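P-nitrophenyl phosphatase (Pho2) (Archaeoglobus fulgidus, PDB 3QGM) probably hydrolyses phosphate esters as a phosphatase of the haloacid dehalogenase (HAD) family, and binds a calcium ion. Local coordinates at residues L200-A204 with K205-V209; E239-D242 with Q243-R247. One frame throughout, in Å; residues are numbered along the deposited sequence. Where two conformers were deposited one is given.

Contact 1: L200-A204 with K205-V209; sequences LGLDA and KDVAV
In the loop that carries the chain from helix 190-200 into strand 207-211, D203 heads a short 3-10 turn and meets K205, D206 and V207 beyond it. With CG anti to the backbone N (chi1 -173°), the D203 carboxylate lies beside its own carbonyl carbon, where OD1 takes K205 N on its anti lone pair at 2.8 Å. This nearly straight bond (170°) closes an Asx turn. The K205 side chain crosses that of D203 at about a right angle, its CG 3.3 Å from D203 OD1. Two backbone-to-backbone bonds then wind the turn: D206 N to D203 O, 2.9 Å, and V207 N to A204 O, 2.9 Å. One water links the start of the turn to the D206 side chain, accepting from D203 N and donating to D206 OD2. V207, buried, meets both leucines. Its CG2 lies 3.6 Å from L202 CB and meets L200 CD1 tip to tip at 4.0 Å. V207 also packs on L197 and I12, so the apolar cluster extends to the helix and to strand 10-14. G201, with positive phi, is the C-prime residue of the Schellman motif ending the helix. A Schellman motif followed by an Asx turn thus forms the helix-to-strand connection of an alpha/beta HAD core.

Contact 2: E239-D242 with Q243-R247; sequences ENLD and QMIER
N240 and M244, one helical turn apart at the start of helix 241-248, show how a side chain can lie back along the turn before it. M244, a selenomethionine, begins with CB 3.5 Å from L241 O. Its CG stands anti to the carbonyl carbon (chi1 -71°), which places it 3.4 Å from N240 O and 3.7 Å from N240 OD1. A bend at chi2 (-54°) sets SE, and the chain runs on extended from there to put the methyl CE 3.2 Å from N240 ND2. That amide is gripped at both ends within its own loop: OD1 accepts from T237 N and ND2 donates to V235 O. With an alanine at N240, T237 N and V235 O would probably lose these partners and the M244 methyl would be freer to turn. Along the backbone, M244 N bonds to N240 O at 2.8 Å and I245 N to L241 O at 2.9 Å, the latter almost straight at 173°. L241 CD1 touches I245 CD1 at 3.7 Å, the two side chains slanting across each other. L241 and M244 also pack on T236 and I245 on K251, so this surface helix rests against both connections of the beta-alpha-beta unit formed with strands 227-231 and 254-256.

Overall arrangement
Followed from the N terminus, the chain first lays down strand 10-14, which ends at D14; D14 and, just beyond it, D16 bind the calcium ion. Much later it returns along helix 190-200, and contact 1 closes the turn into strand 207-211, which runs between 10-14 and 227-231; just past that strand D212 completes the set of aspartates on the metal. Helix 214-224 and strand 227-231 follow, and only then does contact 2 wind the first turns of helix 241-248, ahead of strand 254-256. The two contacts are in series, neither nesting nor crossing, with centres about 27 Å apart. Both are worked cases of local contacts within alpha/beta connections of one parallel sheet.

Contact 1: L200-A204 with K205-V209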
loop_
_atom_site.group_PDB
_atom_site.type_symbol
_atom_site.label_atom_id
_atom_site.label_comp_id
_atom_site.label_asym_id
_atom_site.label_seq_id
_atom_site.Cartn_x
_atom_site.Cartn_y
_atom_site.Cartn_z
ATOM N N LEU A 200 15.350 31.600 -2.928
ATOM C CA LEU A 200 15.037 32.922 -2.404
ATOM C C LEU A 200 16.328 33.703 -2.101
ATOM O O LEU A 200 16.350 34.916 -2.157
ATOM C CB LEU A 200 14.186 32.825 -1.130
ATOM C CG LEU A 200 12.683 32.513 -1.275
ATOM C CD1 LEU A 200 12.080 32.178 0.071
ATOM C CD2 LEU A 200 11.920 33.656 -1.948
ATOM N N GLY A 201 17.391 32.973 -1.773
ATOM C CA GLY A 201 18.627 33.567 -1.256
ATOM C C GLY A 201 18.362 34.167 0.113
ATOM O O GLY A 201 18.826 35.273 0.411
ATOM N N LEU A 202 17.541 33.487 0.927
ATOM C CA LEU A 202 17.187 34.027 2.251
ATOM C C LEU A 202 17.390 32.981 3.304
ATOM O O LEU A 202 17.261 31.805 3.051
ATOM C CB LEU A 202 15.738 34.564 2.312
ATOM C CG LEU A 202 15.344 35.751 1.422
ATOM C CD1 LEU A 202 13.857 36.081 1.551
ATOM C CD2 LEU A 202 16.206 37.022 1.682
ATOM N N ASP A 203 17.751 33.437 4.493
ATOM C CA ASP A 203 17.761 32.605 5.683
ATOM C C ASP A 203 16.327 32.443 6.168
ATOM O O ASP A 203 15.487 33.333 5.988
ATOM C CB ASP A 203 18.573 33.306 6.764
ATOM C CG ASP A 203 18.784 32.435 8.011
ATOM O OD1 ASP A 203 17.862 32.338 8.865
ATOM O OD2 ASP A 203 19.889 31.853 8.129
ATOM N N ALA A 204 16.063 31.319 6.813
ATOM C CA ALA A 204 14.742 31.005 7.304
ATOM C C ALA A 204 14.205 32.112 8.184
ATOM O O ALA A 204 12.999 32.364 8.210
ATOM C CB ALA A 204 14.786 29.704 8.086
ATOM N N LYS A 205 15.097 32.773 8.921
ATOM C CA LYS A 205 14.684 33.772 9.903
ATOM C C LYS A 205 13.971 34.942 9.225
ATOM O O LYS A 205 13.190 35.646 9.858
ATOM C CB LYS A 205 15.902 34.263 10.718
ATOM C CG LYS A 205 16.782 35.242 9.932
ATOM C CD LYS A 205 18.094 35.616 10.613
ATOM C CE LYS A 205 18.887 36.584 9.724
ATOM N NZ LYS A 205 19.854 37.378 10.530
ATOM N N ASP A 206 14.246 35.140 7.937
ATOM C CA ASP A 206 13.629 36.194 7.149
ATOM C C ASP A 206 12.540 35.666 6.226
ATOM O O ASP A 206 12.146 36.353 5.284
ATOM C CB ASP A 206 14.683 36.889 6.290
ATOM C CG ASP A 206 15.589 37.759 7.083
ATOM O OD1 ASP A 206 15.078 38.643 7.806
ATOM O OD2 ASP A 206 16.814 37.556 6.977
ATOM N N VAL A 207 12.044 34.462 6.485
ATOM C CA VAL A 207 11.011 33.891 5.637
ATOM C C VAL A 207 9.815 33.386 6.472
ATOM O O VAL A 207 9.972 32.938 7.622
ATOM C CB VAL A 207 11.612 32.776 4.749
ATOM C CG1 VAL A 207 10.525 32.104 3.908
ATOM C CG2 VAL A 207 12.709 33.317 3.832
ATOM N N ALA A 208 8.609 33.529 5.916
ATOM C CA ALA A 208 7.425 32.876 6.490
ATOM C C ALA A 208 6.849 31.879 5.489
ATOM O O ALA A 208 6.877 32.106 4.295
ATOM C CB ALA A 208 6.357 33.900 6.938
ATOM N N VAL A 209 6.345 30.761 5.994
ATOM C CA VAL A 209 5.811 29.672 5.175
ATOM C C VAL A 209 4.293 29.712 5.344
ATOM O O VAL A 209 3.789 29.659 6.467
ATOM C CB VAL A 209 6.435 28.354 5.634
ATOM C CG1 VAL A 209 5.749 27.074 4.949
ATOM C CG2 VAL A 209 7.931 28.404 5.377
HETATM O O HOH W 1 18.110 36.384 5.048
#

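Contact 2: E239-D242 with Q243-R247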
loop_
_atom_site.group_PDB
_atom_site.type_symbol
_atom_site.label_atom_id
_atom_site.label_comp_id
_atom_site.label_asym_id
_atom_site.label_seq_id
_atom_site.Cartn_x
_atom_site.Cartn_y
_atom_site.Cartn_z
ATOM N N GLU A 239 -13.893 26.197 11.700
ATOM C CA GLU A 239 -14.591 25.118 12.438
ATOM C C GLU A 239 -13.720 23.906 12.746
ATOM O O GLU A 239 -14.046 23.154 13.672
ATOM C CB GLU A 239 -15.788 24.585 11.648
ATOM C CG GLU A 239 -16.705 25.644 11.074
ATOM C CD GLU A 239 -16.233 26.110 9.718
ATOM O OE1 GLU A 239 -16.469 25.340 8.744
ATOM O OE2 GLU A 239 -15.597 27.195 9.641
ATOM N N ASN A 240 -12.668 23.658 11.958
ATOM C CA ASN A 240 -11.820 22.506 12.258
ATOM C C ASN A 240 -10.414 22.840 12.802
ATOM O O ASN A 240 -9.629 21.920 13.110
ATOM C CB ASN A 240 -11.778 21.508 11.082
ATOM C CG ASN A 240 -10.820 21.925 9.962
ATOM O OD1 ASN A 240 -10.119 22.942 10.047
ATOM N ND2 ASN A 240 -10.800 21.133 8.891
ATOM N N LEU A 241 -10.115 24.125 12.949
ATOM C CA LEU A 241 -8.765 24.574 13.327
ATOM C C LEU A 241 -8.291 23.913 14.631
ATOM O O LEU A 241 -7.209 23.300 14.681
ATOM C CB LEU A 241 -8.721 26.106 13.436
ATOM C CG LEU A 241 -7.426 26.702 13.993
ATOM C CD1 LEU A 241 -6.207 26.306 13.140
ATOM C CD2 LEU A 241 -7.546 28.220 14.143
ATOM N N ASP A 242 -9.112 23.995 15.676
ATOM C CA ASP A 242 -8.741 23.390 16.987
ATOM C C ASP A 242 -8.466 21.907 16.828
ATOM O O ASP A 242 -7.490 21.370 17.350
ATOM C CB ASP A 242 -9.844 23.592 18.027
ATOM C CG ASP A 242 -10.142 25.054 18.293
ATOM O OD1 ASP A 242 -9.205 25.819 18.621
ATOM O OD2 ASP A 242 -11.336 25.434 18.205
ATOM N N GLN A 243 -9.307 21.274 16.033
ATOM C CA GLN A 243 -9.223 19.845 15.802
ATOM C C GLN A 243 -7.921 19.487 15.065
ATOM O O GLN A 243 -7.251 18.502 15.398
ATOM C CB GLN A 243 -10.418 19.414 14.964
ATOM C CG GLN A 243 -11.821 19.706 15.550
ATOM C CD GLN A 243 -12.048 21.088 16.205
ATOM O OE1 GLN A 243 -11.847 22.135 15.586
ATOM N NE2 GLN A 243 -12.535 21.079 17.461
HETATM N N MSE A 244 -7.559 20.300 14.071
HETATM C CA MSE A 244 -6.336 20.087 13.319
HETATM C C MSE A 244 -5.082 20.325 14.176
HETATM O O MSE A 244 -4.104 19.562 14.107
HETATM C CB MSE A 244 -6.330 21.015 12.112
HETATM C CG MSE A 244 -7.344 20.639 11.016
HETATM SE SE MSE A 244 -7.167 18.782 10.397
HETATM C CE MSE A 244 -8.512 18.850 8.975
ATOM N N ILE A 245 -5.107 21.385 14.988
ATOM C CA ILE A 245 -4.021 21.645 15.945
ATOM C C ILE A 245 -3.809 20.396 16.853
ATOM O O ILE A 245 -2.678 19.898 16.993
ATOM C CB ILE A 245 -4.286 22.958 16.763
ATOM C CG1 ILE A 245 -4.060 24.181 15.859
ATOM C CG2 ILE A 245 -3.402 23.022 18.028
ATOM C CD1 ILE A 245 -4.677 25.477 16.352
ATOM N N GLU A 246 -4.898 19.867 17.403
ATOM C CA GLU A 246 -4.826 18.684 18.298
ATOM C C GLU A 246 -4.368 17.471 17.505
ATOM O O GLU A 246 -3.437 16.790 17.896
ATOM C CB GLU A 246 -6.181 18.365 18.960
ATOM C CG GLU A 246 -6.346 18.819 20.405
ATOM C CD GLU A 246 -5.541 17.976 21.424
ATOM O OE1 GLU A 246 -5.335 18.478 22.553
ATOM O OE2 GLU A 246 -5.109 16.833 21.103
ATOM N N ARG A 247 -5.040 17.219 16.391
ATOM C CA ARG A 247 -4.704 16.125 15.485
ATOM C C ARG A 247 -3.193 16.066 15.159
ATOM O O ARG A 247 -2.552 15.015 15.278
ATOM C CB ARG A 247 -5.533 16.305 14.211
ATOM C CG ARG A 247 -5.264 15.330 13.067
ATOM C CD ARG A 247 -6.143 14.105 13.134
ATOM N NE ARG A 247 -7.574 14.416 13.165
ATOM C CZ ARG A 247 -8.295 14.811 12.116
ATOM N NH1 ARG A 247 -9.600 15.047 12.260
ATOM N NH2 ARG A 247 -7.729 14.984 10.923
#